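Local coordinates for protein PtLCIB4 H88A mutant (Phaeodactylum tricornutum, PDB 5B5Z) that belongs to a zinc-binding group of beta-carbonic anhydrases and so probably interconverts carbon dioxide and bicarbonate, at residues V16-V21 with S253-V258; L53-L58 with G96-A101; A85-G90 with V211-A216; G125-R130 with G136-S141. All blocks are in the same frame, centred on the assembly; numbering follows the deposited sequence.

Contact 1. Residues V16-V21 with S253-V258; sequences VTLTAV and SDFFVV
Leu18 and Val21 both pack on the ring of Phe255. The nearer approach is that of a leucine methyl: Leu18 CD1 sits 3.6 Å from Phe255 CZ, meeting the far end of the ring obliquely. The two side chains cross at about a right angle. Val21, one helical turn further on, comes over one face of the ring. Its CG1 lies 4.3 Å from Phe255 CG, displaced toward the rim. The phenylalanine reaches out because its CG stands anti to its own carbonyl carbon (chi1 -72°), which sends the ring toward the helix. The contact is wholly apolar.

Ile246 of strand 238-247 touches both Val21 and Phe255, so the ring is part of a wider apolar cluster. Thr30 also packs on it. Side-chain bonds fix both segments to their surroundings: Thr17 OG1 to Ser119 O, and the two Asp254 carboxylate oxygens to Thr248 N and Asn247 ND2. Within the turn before the strand, Ser253 OG donates to Asp254 O at 2.8 Å, in the carbonyl plane. The arrangement is that of an N-terminal helix packed on one face of a mixed beta sheet, against strand 255-264 and its antiparallel neighbour 238-247.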
loop_
_atom_site.group_PDB
_atom_site.type_symbol
_atom_site.label_atom_id
_atom_site.label_comp_id
_atom_site.label_asym_id
_atom_site.label_seq_id
_atom_site.Cartn_x
_atom_site.Cartn_y
_atom_site.Cartn_z
ATOM N N VAL A 16 17.961 -25.175 -8.658
ATOM C CA VAL A 16 18.616 -24.131 -9.439
ATOM C C VAL A 16 18.340 -22.733 -8.883
ATOM O O VAL A 16 19.236 -21.891 -8.791
ATOM C CB VAL A 16 18.165 -24.194 -10.911
ATOM C CG1 VAL A 16 18.700 -23.005 -11.694
ATOM C CG2 VAL A 16 18.605 -25.514 -11.541
ATOM N N THR A 17 17.095 -22.501 -8.490
ATOM C CA THR A 17 16.710 -21.212 -7.934
ATOM C C THR A 17 17.405 -20.974 -6.604
ATOM O O THR A 17 17.990 -19.911 -6.393
ATOM C CB THR A 17 15.183 -21.114 -7.745
ATOM O OG1 THR A 17 14.540 -21.301 -9.010
ATOM C CG2 THR A 17 14.797 -19.749 -7.187
ATOM N N LEU A 18 17.355 -21.962 -5.713
ATOM C CA LEU A 18 17.954 -21.817 -4.387
ATOM C C LEU A 18 19.468 -21.596 -4.470
ATOM O O LEU A 18 20.032 -20.810 -3.710
ATOM C CB LEU A 18 17.635 -23.037 -3.512
ATOM C CG LEU A 18 18.204 -23.040 -2.092
ATOM C CD1 LEU A 18 17.777 -21.790 -1.334
ATOM C CD2 LEU A 18 17.777 -24.285 -1.321
ATOM N N THR A 19 20.125 -22.279 -5.399
ATOM C CA THR A 19 21.555 -22.067 -5.602
ATOM C C THR A 19 21.850 -20.619 -5.984
ATOM O O THR A 19 22.758 -19.994 -5.432
ATOM C CB THR A 19 22.106 -23.006 -6.691
ATOM O OG1 THR A 19 22.066 -24.352 -6.199
ATOM C CG2 THR A 19 23.544 -22.627 -7.056
ATOM N N ALA A 20 21.075 -20.093 -6.926
ATOM C CA ALA A 20 21.237 -18.720 -7.365
ATOM C C ALA A 20 21.072 -17.755 -6.192
ATOM O O ALA A 20 21.862 -16.827 -6.028
ATOM C CB ALA A 20 20.241 -18.397 -8.454
ATOM N N VAL A 21 20.061 -18.005 -5.366
ATOM C CA VAL A 21 19.773 -17.140 -4.226
ATOM C C VAL A 21 20.939 -17.099 -3.248
ATOM O O VAL A 21 21.367 -16.022 -2.840
ATOM C CB VAL A 21 18.496 -17.591 -3.474
ATOM C CG1 VAL A 21 18.376 -16.872 -2.120
ATOM C CG2 VAL A 21 17.266 -17.338 -4.353
ATOM N N SER A 253 9.591 -21.261 -1.005
ATOM C CA SER A 253 9.527 -20.139 -0.069
ATOM C C SER A 253 10.157 -18.881 -0.672
ATOM O O SER A 253 11.104 -18.955 -1.451
ATOM C CB SER A 253 10.232 -20.469 1.250
ATOM O OG SER A 253 10.095 -19.389 2.170
ATOM N N ASP A 254 9.615 -17.725 -0.309
ATOM C CA ASP A 254 10.293 -16.466 -0.572
ATOM C C ASP A 254 11.425 -16.312 0.431
ATOM O O ASP A 254 11.444 -16.984 1.464
ATOM C CB ASP A 254 9.324 -15.294 -0.454
ATOM C CG ASP A 254 8.563 -15.023 -1.738
ATOM O OD1 ASP A 254 8.682 -15.781 -2.729
ATOM O OD2 ASP A 254 7.799 -14.031 -1.745
ATOM N N PHE A 255 12.358 -15.419 0.135
ATOM C CA PHE A 255 13.485 -15.163 1.013
ATOM C C PHE A 255 13.603 -13.677 1.322
ATOM O O PHE A 255 13.006 -12.828 0.649
ATOM C CB PHE A 255 14.800 -15.668 0.392
ATOM C CG PHE A 255 14.925 -17.168 0.381
ATOM C CD1 PHE A 255 14.198 -17.929 -0.522
ATOM C CD2 PHE A 255 15.750 -17.812 1.292
ATOM C CE1 PHE A 255 14.301 -19.327 -0.526
ATOM C CE2 PHE A 255 15.866 -19.203 1.294
ATOM C CZ PHE A 255 15.134 -19.955 0.386
ATOM N N PHE A 256 14.382 -13.378 2.349
ATOM C CA PHE A 256 14.673 -12.005 2.714
ATOM C C PHE A 256 16.119 -11.902 3.162
ATOM O O PHE A 256 16.604 -12.738 3.925
ATOM C CB PHE A 256 13.712 -11.534 3.828
ATOM C CG PHE A 256 13.686 -10.028 4.033
ATOM C CD1 PHE A 256 14.562 -9.405 4.929
ATOM C CD2 PHE A 256 12.767 -9.238 3.337
ATOM C CE1 PHE A 256 14.528 -8.019 5.121
ATOM C CE2 PHE A 256 12.719 -7.856 3.536
ATOM C CZ PHE A 256 13.604 -7.245 4.421
ATOM N N VAL A 257 16.802 -10.878 2.663
ATOM C CA VAL A 257 18.161 -10.568 3.063
ATOM C C VAL A 257 18.147 -9.414 4.045
ATOM O O VAL A 257 17.901 -8.285 3.649
ATOM C CB VAL A 257 19.016 -10.172 1.843
ATOM C CG1 VAL A 257 20.510 -10.025 2.234
ATOM C CG2 VAL A 257 18.811 -11.165 0.711
ATOM N N VAL A 258 18.416 -9.683 5.316
ATOM C CA VAL A 258 18.426 -8.627 6.326
ATOM C C VAL A 258 19.676 -7.765 6.253
ATOM O O VAL A 258 20.794 -8.263 6.397
ATOM C CB VAL A 258 18.331 -9.198 7.752
ATOM C CG1 VAL A 258 18.292 -8.072 8.758
ATOM C CG2 VAL A 258 17.099 -10.040 7.886
#

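Contact 2. Residues L53-L58 with G96-A101; sequences LLATSL and GAMAGA
Met98 comes down from its helix onto Leu53 and Ala55, two strand residues that share one face of the sheet. From CB its chain sets off anti to the backbone N (chi1 -174°), which carries CG to the strand. CG rests between two partners, 3.9 Å from Ala55 CB and 3.7 Å from Leu53 CD2. The chain then bends at chi2, and SD passes the same leucine methyl, 3.6 Å from Leu53 CD2. A second bend at chi3 folds the tip back, so that Met98 CE ends 4.1 Å from its own CA. The methionine and leucine side chains run alongside each other, pointing opposite ways.

This is the layering of an alpha/beta fold. Strand 52-57 runs parallel to strands 79-80 and 107-117, and helix 91-99 covers the face that carries Leu53 and Ala55. Leu54, between them, points the other way, to Phe71 and Tyr75 of helix 65-75.

Leu53 CD2 also pushes close to the backbone at Met98, only 3.1 Å from Met98 O. That oxygen accepts the backbone N-H of Ala101. The same methyl lies 4.0 Å from Ala101 CB. Phe79 packs on Leu53, Met98 and Ala101 alike, and Cys108 touches Met98. Ala101 also packs on Arg129 of the second subunit.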
loop_
_atom_site.group_PDB
_atom_site.type_symbol
_atom_site.label_atom_id
_atom_site.label_comp_id
_atom_site.label_asym_id
_atom_site.label_seq_id
_atom_site.Cartn_x
_atom_site.Cartn_y
_atom_site.Cartn_z
ATOM N N LEU A 53 2.508 -2.101 16.829
ATOM C CA LEU A 53 1.866 -1.721 15.582
ATOM C C LEU A 53 2.829 -2.036 14.452
ATOM O O LEU A 53 3.942 -1.531 14.444
ATOM C CB LEU A 53 1.519 -0.242 15.570
ATOM C CG LEU A 53 0.916 0.271 14.258
ATOM C CD1 LEU A 53 -0.443 -0.346 13.959
ATOM C CD2 LEU A 53 0.808 1.771 14.316
ATOM N N LEU A 54 2.392 -2.896 13.544
ATOM C CA LEU A 54 3.194 -3.297 12.393
ATOM C C LEU A 54 3.047 -2.281 11.262
ATOM O O LEU A 54 1.936 -1.821 10.970
ATOM C CB LEU A 54 2.767 -4.684 11.929
ATOM C CG LEU A 54 3.482 -5.241 10.702
ATOM C CD1 LEU A 54 4.967 -5.423 10.977
ATOM C CD2 LEU A 54 2.834 -6.549 10.259
ATOM N N ALA A 55 4.167 -1.906 10.644
ATOM C CA ALA A 55 4.117 -1.060 9.445
ATOM C C ALA A 55 5.045 -1.636 8.398
ATOM O O ALA A 55 6.062 -2.219 8.737
ATOM C CB ALA A 55 4.502 0.386 9.774
ATOM N N THR A 56 4.689 -1.473 7.128
ATOM C CA THR A 56 5.568 -1.936 6.045
ATOM C C THR A 56 5.831 -0.822 5.030
ATOM O O THR A 56 5.004 0.076 4.836
ATOM C CB THR A 56 4.985 -3.146 5.291
ATOM O OG1 THR A 56 3.840 -2.742 4.530
ATOM C CG2 THR A 56 4.588 -4.285 6.249
ATOM N N SER A 57 6.997 -0.895 4.400
ATOM C CA SER A 57 7.297 -0.100 3.216
ATOM C C SER A 57 7.888 -1.061 2.188
ATOM O O SER A 57 9.104 -1.311 2.144
ATOM C CB SER A 57 8.259 1.050 3.535
ATOM O OG SER A 57 8.405 1.910 2.401
ATOM N N LEU A 58 6.988 -1.646 1.418
ATOM C CA LEU A 58 7.326 -2.646 0.410
ATOM C C LEU A 58 6.674 -2.259 -0.911
ATOM O O LEU A 58 5.760 -1.422 -0.935
ATOM C CB LEU A 58 6.856 -4.036 0.854
ATOM C CG LEU A 58 7.432 -4.528 2.194
ATOM C CD1 LEU A 58 6.694 -5.785 2.720
ATOM C CD2 LEU A 58 8.935 -4.791 2.074
ATOM N N GLY A 96 3.712 9.905 10.732
ATOM C CA GLY A 96 2.963 10.477 11.837
ATOM C C GLY A 96 1.625 9.793 12.061
ATOM O O GLY A 96 1.182 9.622 13.201
ATOM N N ALA A 97 0.964 9.414 10.971
ATOM C CA ALA A 97 -0.307 8.703 11.061
ATOM C C ALA A 97 -0.121 7.368 11.766
ATOM O O ALA A 97 -0.902 6.966 12.629
ATOM C CB ALA A 97 -0.886 8.490 9.670
ATOM N N MET A 98 0.933 6.676 11.376
ATOM C CA MET A 98 1.264 5.409 11.981
ATOM C C MET A 98 1.564 5.598 13.478
ATOM O O MET A 98 1.038 4.870 14.316
ATOM C CB MET A 98 2.451 4.792 11.221
ATOM C CG MET A 98 2.812 3.403 11.640
ATOM S SD MET A 98 3.796 3.483 13.139
ATOM C CE MET A 98 5.223 4.419 12.579
ATOM N N ALA A 99 2.420 6.560 13.807
ATOM C CA ALA A 99 2.850 6.763 15.186
ATOM C C ALA A 99 1.661 7.085 16.078
ATOM O O ALA A 99 1.593 6.627 17.223
ATOM C CB ALA A 99 3.896 7.864 15.263
ATOM N N GLY A 100 0.705 7.831 15.532
ATOM C CA GLY A 100 -0.499 8.193 16.261
ATOM C C GLY A 100 -1.474 7.053 16.518
ATOM O O GLY A 100 -2.484 7.245 17.184
ATOM N N ALA A 101 -1.178 5.876 15.976
ATOM C CA ALA A 101 -1.998 4.688 16.157
ATOM C C ALA A 101 -1.296 3.600 16.974
ATOM O O ALA A 101 -1.850 2.523 17.183
ATOM C CB ALA A 101 -2.407 4.134 14.803
#

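Contact 3. Residues A85-G90 with V211-A216; sequences AGFPFG and VSVYDA
Phe87 O accepts the backbone N-H of Phe89 at 2.8 Å, bracing the inverse gamma turn centred on Pro88, while the Phe87 ring reaches across to Val213 and Ala216. The turn belongs to the loop between strand 79-80 and helix 91-99, and the ring fits this loop to the flank of helix 205-228. Ala216 CB meets the ring at its edge, in plane, 3.7 Å from Phe87 CE1. Val213 CG1 approaches obliquely, 4.0 Å from Phe87 CE2. Val213 and Ala216 stand nearly one helical turn apart, so they meet the outer end of the ring together. A chi1 of -73° leaves Phe87 CG beside the backbone N and turns the ring to the helix. Met191 of helix 183-192 and Gln217 also pack on it. With an alanine in place of Phe87, the Val213 and Ala216 methyls would probably lose their common neighbour, and a gap would open between the loop and the helix.

The loop also runs past the metal: the side chain of Ala85 is about 5 Å from the bound zinc ion. Gly86 follows, and at its backbone angles a CB would collide with Ala85 O. That oxygen faces the helix, with Val213 CG1 3.8 Å away.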
loop_
_atom_site.group_PDB
_atom_site.type_symbol
_atom_site.label_atom_id
_atom_site.label_comp_id
_atom_site.label_asym_id
_atom_site.label_seq_id
_atom_site.Cartn_x
_atom_site.Cartn_y
_atom_site.Cartn_z
ATOM N N ALA A 85 8.401 0.307 -6.061
ATOM C CA ALA A 85 9.747 -0.151 -5.688
ATOM C C ALA A 85 9.981 -0.272 -4.181
ATOM O O ALA A 85 11.073 -0.635 -3.759
ATOM C CB ALA A 85 10.798 0.748 -6.307
ATOM N N GLY A 86 8.958 0.016 -3.374
ATOM C CA GLY A 86 9.058 -0.101 -1.924
ATOM C C GLY A 86 9.530 1.138 -1.170
ATOM O O GLY A 86 9.707 1.092 0.046
ATOM N N PHE A 87 9.736 2.250 -1.873
ATOM C CA PHE A 87 10.066 3.508 -1.193
ATOM C C PHE A 87 8.939 3.979 -0.287
ATOM O O PHE A 87 7.782 3.778 -0.609
ATOM C CB PHE A 87 10.398 4.589 -2.214
ATOM C CG PHE A 87 11.728 4.385 -2.875
ATOM C CD1 PHE A 87 12.889 4.860 -2.285
ATOM C CD2 PHE A 87 11.817 3.693 -4.066
ATOM C CE1 PHE A 87 14.122 4.657 -2.895
ATOM C CE2 PHE A 87 13.045 3.486 -4.678
ATOM C CZ PHE A 87 14.197 3.974 -4.089
ATOM N N PRO A 88 9.287 4.608 0.854
ATOM C CA PRO A 88 8.305 5.064 1.850
ATOM C C PRO A 88 7.577 6.338 1.421
ATOM O O PRO A 88 7.720 7.387 2.034
ATOM C CB PRO A 88 9.165 5.298 3.104
ATOM C CG PRO A 88 10.525 5.663 2.556
ATOM C CD PRO A 88 10.674 4.770 1.333
ATOM N N PHE A 89 6.765 6.220 0.382
ATOM C CA PHE A 89 6.084 7.362 -0.188
ATOM C C PHE A 89 5.051 7.987 0.754
ATOM O O PHE A 89 4.668 9.125 0.548
ATOM C CB PHE A 89 5.441 6.964 -1.514
ATOM C CG PHE A 89 6.435 6.823 -2.627
ATOM C CD1 PHE A 89 7.145 7.927 -3.058
ATOM C CD2 PHE A 89 6.686 5.599 -3.212
ATOM C CE1 PHE A 89 8.068 7.821 -4.081
ATOM C CE2 PHE A 89 7.612 5.489 -4.237
ATOM C CZ PHE A 89 8.306 6.598 -4.666
ATOM N N GLY A 90 4.621 7.259 1.786
ATOM C CA GLY A 90 3.733 7.834 2.787
ATOM C C GLY A 90 4.387 9.028 3.465
ATOM O O GLY A 90 3.706 9.941 3.932
ATOM N N VAL A 211 19.981 -4.129 -4.608
ATOM C CA VAL A 211 20.862 -3.641 -3.566
ATOM C C VAL A 211 20.939 -2.119 -3.608
ATOM O O VAL A 211 20.873 -1.463 -2.574
ATOM C CB VAL A 211 22.266 -4.253 -3.683
ATOM C CG1 VAL A 211 23.172 -3.673 -2.621
ATOM C CG2 VAL A 211 22.189 -5.750 -3.534
ATOM N N SER A 212 21.049 -1.548 -4.809
ATOM C CA SER A 212 21.019 -0.099 -4.964
ATOM C C SER A 212 19.693 0.499 -4.489
ATOM O O SER A 212 19.663 1.535 -3.845
ATOM C CB SER A 212 21.260 0.290 -6.429
ATOM O OG SER A 212 22.522 -0.185 -6.868
ATOM N N VAL A 213 18.587 -0.155 -4.820
ATOM C CA VAL A 213 17.289 0.329 -4.362
ATOM C C VAL A 213 17.206 0.308 -2.844
ATOM O O VAL A 213 16.731 1.269 -2.232
ATOM C CB VAL A 213 16.152 -0.502 -4.969
ATOM C CG1 VAL A 213 14.797 -0.065 -4.392
ATOM C CG2 VAL A 213 16.154 -0.320 -6.496
ATOM N N TYR A 214 17.676 -0.779 -2.238
ATOM C CA TYR A 214 17.654 -0.849 -0.785
ATOM C C TYR A 214 18.492 0.287 -0.189
ATOM O O TYR A 214 18.089 0.914 0.786
ATOM C CB TYR A 214 18.167 -2.200 -0.264
ATOM C CG TYR A 214 18.499 -2.087 1.205
ATOM C CD1 TYR A 214 17.489 -2.087 2.147
ATOM C CD2 TYR A 214 19.805 -1.876 1.638
ATOM C CE1 TYR A 214 17.757 -1.921 3.467
ATOM C CE2 TYR A 214 20.082 -1.702 2.978
ATOM C CZ TYR A 214 19.047 -1.728 3.879
ATOM O OH TYR A 214 19.285 -1.561 5.224
ATOM N N ASP A 215 19.671 0.535 -0.757
ATOM C CA ASP A 215 20.523 1.610 -0.237
ATOM C C ASP A 215 19.819 2.953 -0.284
ATOM O O ASP A 215 19.908 3.743 0.666
ATOM C CB ASP A 215 21.845 1.710 -1.001
ATOM C CG ASP A 215 22.838 2.646 -0.309
ATOM O OD1 ASP A 215 23.299 2.297 0.803
ATOM O OD2 ASP A 215 23.152 3.727 -0.858
ATOM N N ALA A 216 19.118 3.212 -1.391
ATOM C CA ALA A 216 18.377 4.453 -1.526
ATOM C C ALA A 216 17.228 4.525 -0.518
ATOM O O ALA A 216 16.959 5.569 0.064
ATOM C CB ALA A 216 17.860 4.596 -2.958
#

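Contact 4. Residues G125-R130 with G136-S141; sequences GTVARR and GACCGS. With ZN (zinc ion), chain C.
Gly125 and Cys138 form the tight end of this contact. Cys138 N donates to Gly125 O at 2.9 Å with an N-H...O angle of 154°, from above the carbonyl plane. The same oxygen receives a CA-H...O contact from Ala137. In return, Gly125 CA lies 3.3 Å from Cys138 O. Beside this, Val127 CG1 packs on Cys138 SG at 3.9 Å. CG1 reaches the sulfur from the crowded position between backbone N and carbonyl carbon (chi1 68°). Thr126 adds a short bond of its own: its OG1 donates to Gly136 O at 2.9 Å, again from above the carbonyl plane. A valine in place of Thr126 would lack the hydroxyl, and Gly136 O is likely to lose a direct tie to the facing segment.

The other side is looser. Gly136 itself is exposed to solvent. Water 1 lies 2.7 Å from Gly136 O and accepts from Val127 N, so it bridges the two segments. Arg129 NH2 reaches Ala137 O at the edge of its guanidinium, but this bond is weak at 3.3 Å. The stronger partner of NH2 is Asp61, in a salt bridge.

Cys139 follows a cis peptide bond and turns away from residues 125-130. Its SG binds the zinc ion at 2.3 Å, beside Cys59, His115 and water 2 at 1.9 Å. It is the N-cap of helix 140-154, and its side chain caps a backbone N of the helix. Gly125 and Cys138 each bond Gly117 at the end of strand 107-117, so the loop lies between that strand and the helix.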
loop_
_atom_site.group_PDB
_atom_site.type_symbol
_atom_site.label_atom_id
_atom_site.label_comp_id
_atom_site.label_asym_id
_atom_site.label_seq_id
_atom_site.Cartn_x
_atom_site.Cartn_y
_atom_site.Cartn_z
ATOM N N GLY A 125 15.593 -10.718 -11.654
ATOM C CA GLY A 125 14.848 -9.622 -12.242
ATOM C C GLY A 125 13.538 -10.035 -12.874
ATOM O O GLY A 125 12.896 -9.229 -13.541
ATOM N N THR A 126 13.154 -11.292 -12.668
ATOM C CA THR A 126 11.919 -11.821 -13.226
ATOM C C THR A 126 11.439 -13.012 -12.404
ATOM O O THR A 126 12.232 -13.710 -11.767
ATOM C CB THR A 126 12.091 -12.234 -14.712
ATOM O OG1 THR A 126 10.817 -12.596 -15.261
ATOM C CG2 THR A 126 13.073 -13.402 -14.866
ATOM N N VAL A 127 10.131 -13.234 -12.402
ATOM C CA VAL A 127 9.576 -14.397 -11.724
ATOM C C VAL A 127 8.212 -14.715 -12.329
ATOM O O VAL A 127 7.505 -13.825 -12.801
ATOM C CB VAL A 127 9.479 -14.182 -10.190
ATOM C CG1 VAL A 127 8.424 -13.126 -9.846
ATOM C CG2 VAL A 127 9.210 -15.506 -9.479
ATOM N N ALA A 128 7.886 -16.000 -12.380
ATOM C CA ALA A 128 6.631 -16.429 -12.966
ATOM C C ALA A 128 5.475 -15.849 -12.177
ATOM O O ALA A 128 5.531 -15.766 -10.948
ATOM C CB ALA A 128 6.547 -17.959 -13.006
ATOM N N ARG A 129 4.442 -15.425 -12.895
ATOM C CA ARG A 129 3.239 -14.877 -12.283
ATOM C C ARG A 129 2.020 -15.741 -12.595
ATOM O O ARG A 129 1.921 -16.309 -13.681
ATOM C CB ARG A 129 3.011 -13.442 -12.759
ATOM C CG ARG A 129 4.056 -12.460 -12.247
ATOM C CD ARG A 129 3.732 -11.034 -12.663
ATOM N NE ARG A 129 4.838 -10.128 -12.352
ATOM C CZ ARG A 129 4.919 -9.398 -11.242
ATOM N NH1 ARG A 129 3.952 -9.454 -10.346
ATOM N NH2 ARG A 129 5.965 -8.610 -11.036
ATOM N N ARG A 130 1.103 -15.830 -11.636
ATOM C CA ARG A 130 -0.086 -16.662 -11.761
ATOM C C ARG A 130 -0.833 -16.396 -13.069
ATOM O O ARG A 130 -1.075 -15.248 -13.438
ATOM C CB ARG A 130 -1.015 -16.438 -10.559
ATOM C CG ARG A 130 -2.375 -17.107 -10.681
ATOM C CD ARG A 130 -3.213 -16.945 -9.420
ATOM N NE ARG A 130 -3.461 -15.546 -9.057
ATOM C CZ ARG A 130 -4.412 -14.790 -9.595
ATOM N NH1 ARG A 130 -5.194 -15.282 -10.539
ATOM N NH2 ARG A 130 -4.578 -13.535 -9.194
ATOM N N GLY A 136 7.387 -11.151 -16.823
ATOM C CA GLY A 136 7.785 -9.762 -16.906
ATOM C C GLY A 136 8.720 -9.399 -15.768
ATOM O O GLY A 136 9.098 -10.258 -14.970
ATOM N N ALA A 137 9.083 -8.125 -15.696
ATOM C CA ALA A 137 10.088 -7.663 -14.749
ATOM C C ALA A 137 9.610 -7.712 -13.303
ATOM O O ALA A 137 8.427 -7.534 -13.012
ATOM C CB ALA A 137 10.519 -6.256 -15.103
ATOM N N CYS A 138 10.555 -7.940 -12.400
ATOM C CA CYS A 138 10.300 -7.937 -10.962
ATOM C C CYS A 138 11.611 -7.573 -10.271
ATOM O O CYS A 138 12.522 -8.395 -10.234
ATOM C CB CYS A 138 9.802 -9.315 -10.510
ATOM S SG CYS A 138 9.313 -9.453 -8.785
ATOM N N CYS A 139 11.769 -6.369 -9.727
ATOM C CA CYS A 139 10.783 -5.308 -9.594
ATOM C C CYS A 139 10.564 -4.484 -10.878
ATOM O O CYS A 139 11.479 -3.846 -11.344
ATOM C CB CYS A 139 11.276 -4.412 -8.457
ATOM S SG CYS A 139 10.220 -2.948 -8.127
ATOM N N GLY A 140 9.348 -4.469 -11.419
ATOM C CA GLY A 140 9.061 -3.714 -12.630
ATOM C C GLY A 140 9.424 -2.240 -12.566
ATOM O O GLY A 140 10.052 -1.685 -13.478
ATOM N N SER A 141 9.021 -1.589 -11.481
ATOM C CA SER A 141 9.313 -0.186 -11.278
ATOM C C SER A 141 10.812 0.099 -11.253
ATOM O O SER A 141 11.281 1.013 -11.921
ATOM C CB SER A 141 8.663 0.310 -9.972
ATOM O OG SER A 141 9.173 1.584 -9.605
HETATM ZN ZN ZN C . 8.244 -3.874 -7.392
HETATM O O HOH W 1 7.873 -11.052 -12.704
HETATM O O HOH W 2 7.437 -4.728 -8.909
#

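In the fold
From the N terminus, helix 16-24 is held by contact 1 to strand 255-264. This closes the longest loop, and the other three contacts nest inside it. Contact 2 comes next, joining strand 52-57 to helix 91-99 and the residues after it. Contact 3 starts within that span, at the loop 85-90, and runs on to helix 205-228, so contacts 2 and 3 cross. They also touch, through Ser57 OG and Gly86 O. Contact 4 closes a short loop ahead of helix 140-154. It nests inside contact 3 and follows contact 2 in series. Contacts 3 and 4 meet where Ala85 packs on Cys139 and Ser141, near the zinc ion. Contacts 1 and 2 reach the same sheet.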